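Local coordinates for packaging protein UL32 (Human herpesvirus 8 type M, PDB 6XF9) that forms a pentameric ring required for herpesviral genome packaging, binds zinc, and is thought to direct new capsids to nuclear replication compartments, at residues W5-I10 and P222-A227; P86-S91 and L298-A303. All coordinates share one frame; numbering follows the deposited sequence.

Contact 1 (W5-I10 and P222-A227)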
ATOM      1  N   TRP D   5     -36.871 -35.053 -18.065  1.00 47.73           N
ATOM      2  CA  TRP D   5     -35.861 -36.000 -17.580  1.00 48.45           C
ATOM      3  C   TRP D   5     -36.219 -37.439 -17.904  1.00 49.63           C
ATOM      4  O   TRP D   5     -36.088 -38.337 -17.072  1.00 50.22           O
ATOM      5  CB  TRP D   5     -35.627 -35.847 -16.075  1.00 47.80           C
ATOM      6  CG  TRP D   5     -34.301 -35.258 -15.781  1.00 47.65           C
ATOM      7  CD1 TRP D   5     -33.213 -35.909 -15.280  1.00 48.55           C
ATOM      8  CD2 TRP D   5     -33.905 -33.895 -15.980  1.00 46.68           C
ATOM      9  NE1 TRP D   5     -32.160 -35.039 -15.164  1.00 48.35           N
ATOM     10  CE2 TRP D   5     -32.555 -33.794 -15.582  1.00 47.02           C
ATOM     11  CE3 TRP D   5     -34.564 -32.747 -16.454  1.00 45.72           C
ATOM     12  CZ2 TRP D   5     -31.837 -32.589 -15.642  1.00 46.15           C
ATOM     13  CZ3 TRP D   5     -33.854 -31.548 -16.521  1.00 44.95           C
ATOM     14  CH2 TRP D   5     -32.501 -31.481 -16.110  1.00 45.08           C
ATOM     15  N   GLN D   6     -36.638 -37.677 -19.133  1.00 60.90           N
ATOM     16  CA  GLN D   6     -37.029 -39.022 -19.528  1.00 61.94           C
ATOM     17  C   GLN D   6     -36.092 -39.541 -20.590  1.00 63.59           C
ATOM     18  O   GLN D   6     -36.000 -38.961 -21.677  1.00 64.06           O
ATOM     19  CB  GLN D   6     -38.468 -39.075 -20.021  1.00 61.78           C
ATOM     20  CG  GLN D   6     -39.410 -38.716 -18.923  1.00 60.69           C
ATOM     21  CD  GLN D   6     -40.737 -39.398 -19.045  1.00 61.19           C
ATOM     22  OE1 GLN D   6     -40.890 -40.546 -18.586  1.00 61.72           O
ATOM     23  NE2 GLN D   6     -41.721 -38.705 -19.627  1.00 61.23           N
ATOM     24  N   LEU D   7     -35.416 -40.644 -20.278  1.00 53.91           N
ATOM     25  CA  LEU D   7     -34.529 -41.257 -21.255  1.00 55.89           C
ATOM     26  C   LEU D   7     -35.208 -41.395 -22.617  1.00 56.72           C
ATOM     27  O   LEU D   7     -34.628 -41.023 -23.651  1.00 57.85           O
ATOM     28  CB  LEU D   7     -34.080 -42.608 -20.715  1.00 56.71           C
ATOM     29  CG  LEU D   7     -33.090 -43.439 -21.504  1.00 58.85           C
ATOM     30  CD1 LEU D   7     -32.011 -42.572 -22.119  1.00 59.99           C
ATOM     31  CD2 LEU D   7     -32.489 -44.466 -20.533  1.00 59.37           C
ATOM     32  N   GLY D   8     -36.479 -41.815 -22.623  1.00 55.27           N
ATOM     33  CA  GLY D   8     -37.210 -41.926 -23.874  1.00 55.85           C
ATOM     34  C   GLY D   8     -37.244 -40.631 -24.666  1.00 55.87           C
ATOM     35  O   GLY D   8     -37.146 -40.646 -25.895  1.00 57.19           O
ATOM     36  N   THR D   9     -37.382 -39.489 -23.975  1.00 63.19           N
ATOM     37  CA  THR D   9     -37.416 -38.208 -24.678  1.00 62.82           C
ATOM     38  C   THR D   9     -36.087 -37.960 -25.380  1.00 64.28           C
ATOM     39  O   THR D   9     -36.039 -37.405 -26.490  1.00 65.02           O
ATOM     40  CB  THR D   9     -37.703 -37.068 -23.706  1.00 60.92           C
ATOM     41  OG1 THR D   9     -38.605 -37.494 -22.667  1.00 59.90           O
ATOM     42  CG2 THR D   9     -38.327 -35.914 -24.469  1.00 60.59           C
ATOM     43  N   ILE D  10     -34.991 -38.372 -24.735  1.00 61.04           N
ATOM     44  CA  ILE D  10     -33.665 -38.246 -25.335  1.00 62.78           C
ATOM     45  C   ILE D  10     -33.565 -39.128 -26.565  1.00 64.82           C
ATOM     46  O   ILE D  10     -33.058 -38.707 -27.617  1.00 66.14           O
ATOM     47  CB  ILE D  10     -32.570 -38.588 -24.307  1.00 63.07           C
ATOM     48  CG1 ILE D  10     -32.441 -37.465 -23.268  1.00 60.96           C
ATOM     49  CG2 ILE D  10     -31.250 -38.819 -25.026  1.00 65.42           C
ATOM     50  CD1 ILE D  10     -31.828 -37.911 -21.976  1.00 60.58           C
ATOM     51  N   PRO D 222     -36.107 -43.999 -15.898  1.00 52.86           N
ATOM     52  CA  PRO D 222     -34.856 -44.676 -16.284  1.00 53.78           C
ATOM     53  C   PRO D 222     -33.598 -43.854 -15.999  1.00 53.61           C
ATOM     54  O   PRO D 222     -33.564 -42.631 -16.169  1.00 52.88           O
ATOM     55  CB  PRO D 222     -35.023 -44.888 -17.795  1.00 53.99           C
ATOM     56  CG  PRO D 222     -36.496 -44.796 -18.051  1.00 53.63           C
ATOM     57  CD  PRO D 222     -37.031 -43.848 -17.038  1.00 52.52           C
ATOM     58  N   SER D 223     -32.546 -44.557 -15.593  1.00 57.38           N
ATOM     59  CA  SER D 223     -31.254 -43.928 -15.362  1.00 57.16           C
ATOM     60  C   SER D 223     -30.678 -43.422 -16.666  1.00 57.52           C
ATOM     61  O   SER D 223     -30.709 -44.118 -17.684  1.00 58.47           O
ATOM     62  CB  SER D 223     -30.288 -44.923 -14.729  1.00 58.20           C
ATOM     63  OG  SER D 223     -28.949 -44.598 -15.054  1.00 58.80           O
ATOM     64  N   LEU D 224     -30.134 -42.208 -16.635  1.00 51.86           N
ATOM     65  CA  LEU D 224     -29.492 -41.643 -17.814  1.00 52.15           C
ATOM     66  C   LEU D 224     -28.026 -42.023 -17.921  1.00 53.23           C
ATOM     67  O   LEU D 224     -27.362 -41.603 -18.879  1.00 53.97           O
ATOM     68  CB  LEU D 224     -29.634 -40.118 -17.831  1.00 51.12           C
ATOM     69  CG  LEU D 224     -31.068 -39.594 -17.701  1.00 50.09           C
ATOM     70  CD1 LEU D 224     -31.137 -38.094 -17.854  1.00 49.00           C
ATOM     71  CD2 LEU D 224     -31.948 -40.261 -18.734  1.00 50.75           C
ATOM     72  N   LEU D 225     -27.498 -42.784 -16.962  1.00 55.42           N
ATOM     73  CA  LEU D 225     -26.092 -43.181 -17.024  1.00 56.59           C
ATOM     74  C   LEU D 225     -25.663 -43.810 -18.343  1.00 58.09           C
ATOM     75  O   LEU D 225     -24.595 -43.422 -18.857  1.00 58.98           O
ATOM     76  CB  LEU D 225     -25.775 -44.149 -15.882  1.00 56.78           C
ATOM     77  CG  LEU D 225     -25.277 -43.442 -14.647  1.00 56.15           C
ATOM     78  CD1 LEU D 225     -24.884 -44.462 -13.594  1.00 56.52           C
ATOM     79  CD2 LEU D 225     -24.103 -42.610 -15.086  1.00 56.86           C
ATOM     80  N   PRO D 226     -26.420 -44.735 -18.959  1.00 60.59           N
ATOM     81  CA  PRO D 226     -25.950 -45.293 -20.237  1.00 61.66           C
ATOM     82  C   PRO D 226     -25.742 -44.225 -21.296  1.00 62.05           C
ATOM     83  O   PRO D 226     -24.739 -44.270 -22.026  1.00 63.18           O
ATOM     84  CB  PRO D 226     -27.061 -46.285 -20.605  1.00 61.60           C
ATOM     85  CG  PRO D 226     -27.666 -46.657 -19.293  1.00 60.72           C
ATOM     86  CD  PRO D 226     -27.668 -45.393 -18.522  1.00 59.96           C
ATOM     87  N   ALA D 227     -26.667 -43.264 -21.405  1.00 59.35           N
ATOM     88  CA  ALA D 227     -26.516 -42.199 -22.394  1.00 59.64           C
ATOM     89  C   ALA D 227     -25.239 -41.415 -22.150  1.00 60.30           C
ATOM     90  O   ALA D 227     -24.519 -41.068 -23.095  1.00 61.48           O
ATOM     91  CB  ALA D 227     -27.723 -41.269 -22.350  1.00 58.48           C
TER

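Contact 2 (P86-S91 and L298-A303). With ZN (zinc ion), chain P.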
ATOM      1  N   PRO D  86     -28.653 -30.179 -11.080  1.00 41.67           N
ATOM      2  CA  PRO D  86     -27.288 -29.656 -11.033  1.00 41.49           C
ATOM      3  C   PRO D  86     -26.873 -29.096 -12.373  1.00 41.10           C
ATOM      4  O   PRO D  86     -27.541 -29.255 -13.389  1.00 41.19           O
ATOM      5  CB  PRO D  86     -26.440 -30.873 -10.671  1.00 43.18           C
ATOM      6  CG  PRO D  86     -27.271 -32.050 -11.107  1.00 44.36           C
ATOM      7  CD  PRO D  86     -28.695 -31.644 -10.896  1.00 43.13           C
ATOM      8  N   HIS D  87     -25.817 -28.321 -12.326  1.00 41.53           N
ATOM      9  CA  HIS D  87     -25.116 -27.803 -13.541  0.50 41.22           C
ATOM     10  C   HIS D  87     -24.020 -28.848 -14.169  1.00 42.97           C
ATOM     11  O   HIS D  87     -22.907 -29.202 -13.697  1.00 43.67           O
ATOM     12  CB  HIS D  87     -24.158 -26.739 -13.120  0.50 40.18           C
ATOM     13  CG  HIS D  87     -24.681 -25.354 -13.106  0.50 39.16           C
ATOM     14  ND1 HIS D  87     -25.159 -24.760 -11.960  0.50 39.05           N
ATOM     15  CD2 HIS D  87     -24.673 -24.398 -14.055  0.50 38.53           C
ATOM     16  CE1 HIS D  87     -25.491 -23.513 -12.222  0.50 38.54           C
ATOM     17  NE2 HIS D  87     -25.213 -23.272 -13.488  0.50 38.25           N
ATOM     18  N   CYS D  88     -24.418 -29.435 -15.254  1.00 45.35           N
ATOM     19  CA  CYS D  88     -23.508 -30.440 -15.793  1.00 47.53           C
ATOM     20  C   CYS D  88     -23.870 -30.731 -17.240  1.00 49.09           C
ATOM     21  O   CYS D  88     -24.734 -30.068 -17.826  1.00 48.09           O
ATOM     22  CB  CYS D  88     -23.525 -31.695 -14.928  1.00 49.02           C
ATOM     23  SG  CYS D  88     -25.160 -32.303 -14.588  1.00 48.94           S
ATOM     24  N   TRP D  89     -23.183 -31.712 -17.836  1.00 45.12           N
ATOM     25  CA  TRP D  89     -23.514 -32.082 -19.206  1.00 47.35           C
ATOM     26  C   TRP D  89     -24.909 -32.700 -19.282  1.00 47.32           C
ATOM     27  O   TRP D  89     -25.743 -32.248 -20.074  1.00 46.81           O
ATOM     28  CB  TRP D  89     -22.468 -33.049 -19.780  1.00 50.99           C
ATOM     29  CG  TRP D  89     -22.873 -33.539 -21.126  1.00 54.07           C
ATOM     30  CD1 TRP D  89     -22.692 -32.915 -22.313  1.00 55.29           C
ATOM     31  CD2 TRP D  89     -23.612 -34.734 -21.405  1.00 56.51           C
ATOM     32  NE1 TRP D  89     -23.246 -33.663 -23.330  1.00 58.82           N
ATOM     33  CE2 TRP D  89     -23.810 -34.790 -22.790  1.00 58.94           C
ATOM     34  CE3 TRP D  89     -24.104 -35.773 -20.616  1.00 56.55           C
ATOM     35  CZ2 TRP D  89     -24.488 -35.831 -23.397  1.00 60.21           C
ATOM     36  CZ3 TRP D  89     -24.773 -36.812 -21.225  1.00 58.01           C
ATOM     37  CH2 TRP D  89     -24.967 -36.828 -22.595  1.00 59.21           C
ATOM     38  N   THR D  90     -25.193 -33.654 -18.404  1.00 52.82           N
ATOM     39  CA  THR D  90     -26.459 -34.374 -18.459  1.00 52.78           C
ATOM     40  C   THR D  90     -27.664 -33.456 -18.337  1.00 49.82           C
ATOM     41  O   THR D  90     -28.669 -33.657 -19.020  1.00 49.90           O
ATOM     42  CB  THR D  90     -26.540 -35.450 -17.359  1.00 53.29           C
ATOM     43  OG1 THR D  90     -25.469 -36.388 -17.525  1.00 56.84           O
ATOM     44  CG2 THR D  90     -27.869 -36.187 -17.431  1.00 52.98           C
ATOM     45  N   SER D  91     -27.577 -32.452 -17.476  1.00 50.06           N
ATOM     46  CA  SER D  91     -28.701 -31.532 -17.317  1.00 47.55           C
ATOM     47  C   SER D  91     -28.890 -30.683 -18.560  1.00 47.52           C
ATOM     48  O   SER D  91     -30.021 -30.287 -18.862  1.00 46.81           O
ATOM     49  CB  SER D  91     -28.526 -30.634 -16.097  1.00 45.78           C
ATOM     50  OG  SER D  91     -28.193 -31.398 -14.948  1.00 46.41           O
ATOM     51  N   LEU D 298     -19.058 -37.493 -10.920  1.00 43.91           N
ATOM     52  CA  LEU D 298     -20.049 -37.626  -9.867  1.00 42.33           C
ATOM     53  C   LEU D 298     -21.115 -36.546  -9.949  1.00 40.52           C
ATOM     54  O   LEU D 298     -22.228 -36.738  -9.448  1.00 39.52           O
ATOM     55  CB  LEU D 298     -19.366 -37.613  -8.501  1.00 42.89           C
ATOM     56  CG  LEU D 298     -18.227 -38.625  -8.375  1.00 44.89           C
ATOM     57  CD1 LEU D 298     -17.514 -38.489  -7.056  1.00 45.63           C
ATOM     58  CD2 LEU D 298     -18.816 -40.002  -8.493  1.00 45.30           C
ATOM     59  N   CYS D 299     -20.794 -35.387 -10.518  1.00 45.96           N
ATOM     60  CA  CYS D 299     -21.839 -34.397 -10.761  1.00 44.22           C
ATOM     61  C   CYS D 299     -22.756 -34.831 -11.891  1.00 44.54           C
ATOM     62  O   CYS D 299     -23.944 -34.500 -11.876  1.00 43.24           O
ATOM     63  CB  CYS D 299     -21.233 -33.025 -11.076  1.00 44.37           C
ATOM     64  SG  CYS D 299     -20.596 -32.106  -9.630  1.00 43.15           S
ATOM     65  N   GLU D 300     -22.223 -35.518 -12.905  1.00 55.26           N
ATOM     66  CA  GLU D 300     -23.097 -36.110 -13.912  1.00 55.30           C
ATOM     67  C   GLU D 300     -24.057 -37.085 -13.247  1.00 54.19           C
ATOM     68  O   GLU D 300     -25.266 -37.048 -13.493  1.00 53.49           O
ATOM     69  CB  GLU D 300     -22.269 -36.828 -14.980  1.00 57.21           C
ATOM     70  CG  GLU D 300     -21.195 -35.967 -15.618  1.00 59.07           C
ATOM     71  CD  GLU D 300     -21.732 -34.728 -16.279  1.00 59.30           C
ATOM     72  OE1 GLU D 300     -22.811 -34.817 -16.878  1.00 58.66           O
ATOM     73  OE2 GLU D 300     -21.100 -33.649 -16.164  1.00 60.25           O
ATOM     74  N   CYS D 301     -23.546 -37.912 -12.334  1.00 56.67           N
ATOM     75  CA  CYS D 301     -24.394 -38.883 -11.659  1.00 56.12           C
ATOM     76  C   CYS D 301     -25.496 -38.207 -10.873  1.00 54.69           C
ATOM     77  O   CYS D 301     -26.595 -38.756 -10.747  1.00 54.54           O
ATOM     78  CB  CYS D 301     -23.558 -39.763 -10.737  1.00 57.29           C
ATOM     79  SG  CYS D 301     -22.476 -40.838 -11.684  1.00 59.31           S
ATOM     80  N   LEU D 302     -25.206 -37.054 -10.274  1.00 51.21           N
ATOM     81  CA  LEU D 302     -26.239 -36.348  -9.526  1.00 49.75           C
ATOM     82  C   LEU D 302     -27.447 -36.054 -10.398  1.00 48.96           C
ATOM     83  O   LEU D 302     -28.585 -36.118  -9.928  1.00 48.54           O
ATOM     84  CB  LEU D 302     -25.684 -35.057  -8.927  1.00 48.97           C
ATOM     85  CG  LEU D 302     -24.674 -35.241  -7.790  1.00 49.66           C
ATOM     86  CD1 LEU D 302     -24.315 -33.895  -7.227  1.00 48.67           C
ATOM     87  CD2 LEU D 302     -25.241 -36.105  -6.683  1.00 50.22           C
ATOM     88  N   ALA D 303     -27.228 -35.744 -11.667  1.00 44.97           N
ATOM     89  CA  ALA D 303     -28.322 -35.433 -12.574  1.00 44.70           C
ATOM     90  C   ALA D 303     -28.778 -36.617 -13.413  1.00 45.64           C
ATOM     91  O   ALA D 303     -29.877 -36.576 -13.977  1.00 45.35           O
ATOM     92  CB  ALA D 303     -27.912 -34.309 -13.529  1.00 45.23           C
TER
HETATM   93 ZN    ZN P 502     -18.623 -32.963  -8.744  1.00 47.64          ZN

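Contact 1 (W5-I10 and P222-A227)
Pro222 opens the contact by laying its CB against the side chain of Leu7, with 3.8 Å from Pro222 CB to Leu7 CD2. Pro222 is exposed, so this end of the apolar patch lies near the surface. At Ser223 it is the backbone that takes part: Leu7 CD2 sits 3.4 Å from Ser223 O. The side chain of Ser223 turns away, and its OG accepts from Leu225 N (3.0 Å), capping the turn into helix 225-235. Leu224 makes the largest share of the packing from this segment. Its CD2 lies 3.7 Å from Leu7 CB, the two leucine side chains running antiparallel alongside one another. Ile10 CD1 lies near both methyls of Leu224, 4.0 Å from CD2. Leu224 CD1 also approaches the Trp5 indole obliquely, 4.0 Å from Trp5 CD1. With CG of Leu7 anti to the backbone N (chi1 -177°), the leucine reaches across from the first turn of its helix and ends at Ala227, where CD1 is 4.5 Å from Ala227 CB. No hydrogen bond joins the segments. This is apolar packing between two helix starts, joining the N-terminal helix 7-12 to the start of helix 225-235 in a largely helical fold.

Contact 2 (P86-S91 and L298-A303)
Glu300 carries the polar side of this contact, presenting its buried carboxylate to the first turn of helix 89-106. Trp89 N donates to Glu300 OE2 at 3.3 Å, nearly straight (167°), and OE2 accepts through its syn lone pair. The other oxygen takes two donors: Thr90 N reaches Glu300 OE1 at 3.1 Å, and Thr90 OG1 meets the same atom at 3.2 Å, both arriving nearly along its C-O bond. The glutamate chain bends at chi2 (-58°), which folds the carboxylate back toward these donors. Three bonds therefore grip the group and limit its rotation. Amides at a helix start would be expected to stabilise the negative charge, and here a glutamate from a different helix takes up two of them, just past the N-cap residue Cys88. The Trp89 ring lies with its edge to Glu300 OE1, the ring and carboxylate planes 51° apart.

Beside the carboxylate the packing is apolar. Ala303 CB packs against both Pro86 and Cys88: Pro86 CG comes to 3.4 Å, tight for two carbons, and Cys88 SG to 3.6 Å. Ser91 OG also borders this methyl, but its hydrogen bond goes to Pro86 O at 2.7 Å, from above the carbonyl plane, tying the loop to the helix it leads into. On helix 297-304, Cys299 SG binds zinc at 2.3 Å; Cys296, His366 and Cys373 complete this site of three cysteines and one histidine, with Cys296 and Cys299 forming its CxxC pair.

How the contacts relate
Contacts 1 and 2 have centres about 13 Å apart and touch directly. Trp5 bridges them: its NE1 probably donates to Ala303 O at 3.0 Å, and its CZ2 packs 3.7 Å from Ser91 CA. A second bridge runs from Leu224 CD1 to Thr90 CG2, 3.8 Å apart. The four segments alternate along the chain, and within each contact the partners lie more than 200 residues apart. Contact 2 is fully buried, near the centre of the chain, and includes a zinc ligand, Cys299; contact 1 lies farther out, with the Trp5 side chain about 12 Å from that of Cys299 and likewise about 12 Å from that of His130 at another zinc site.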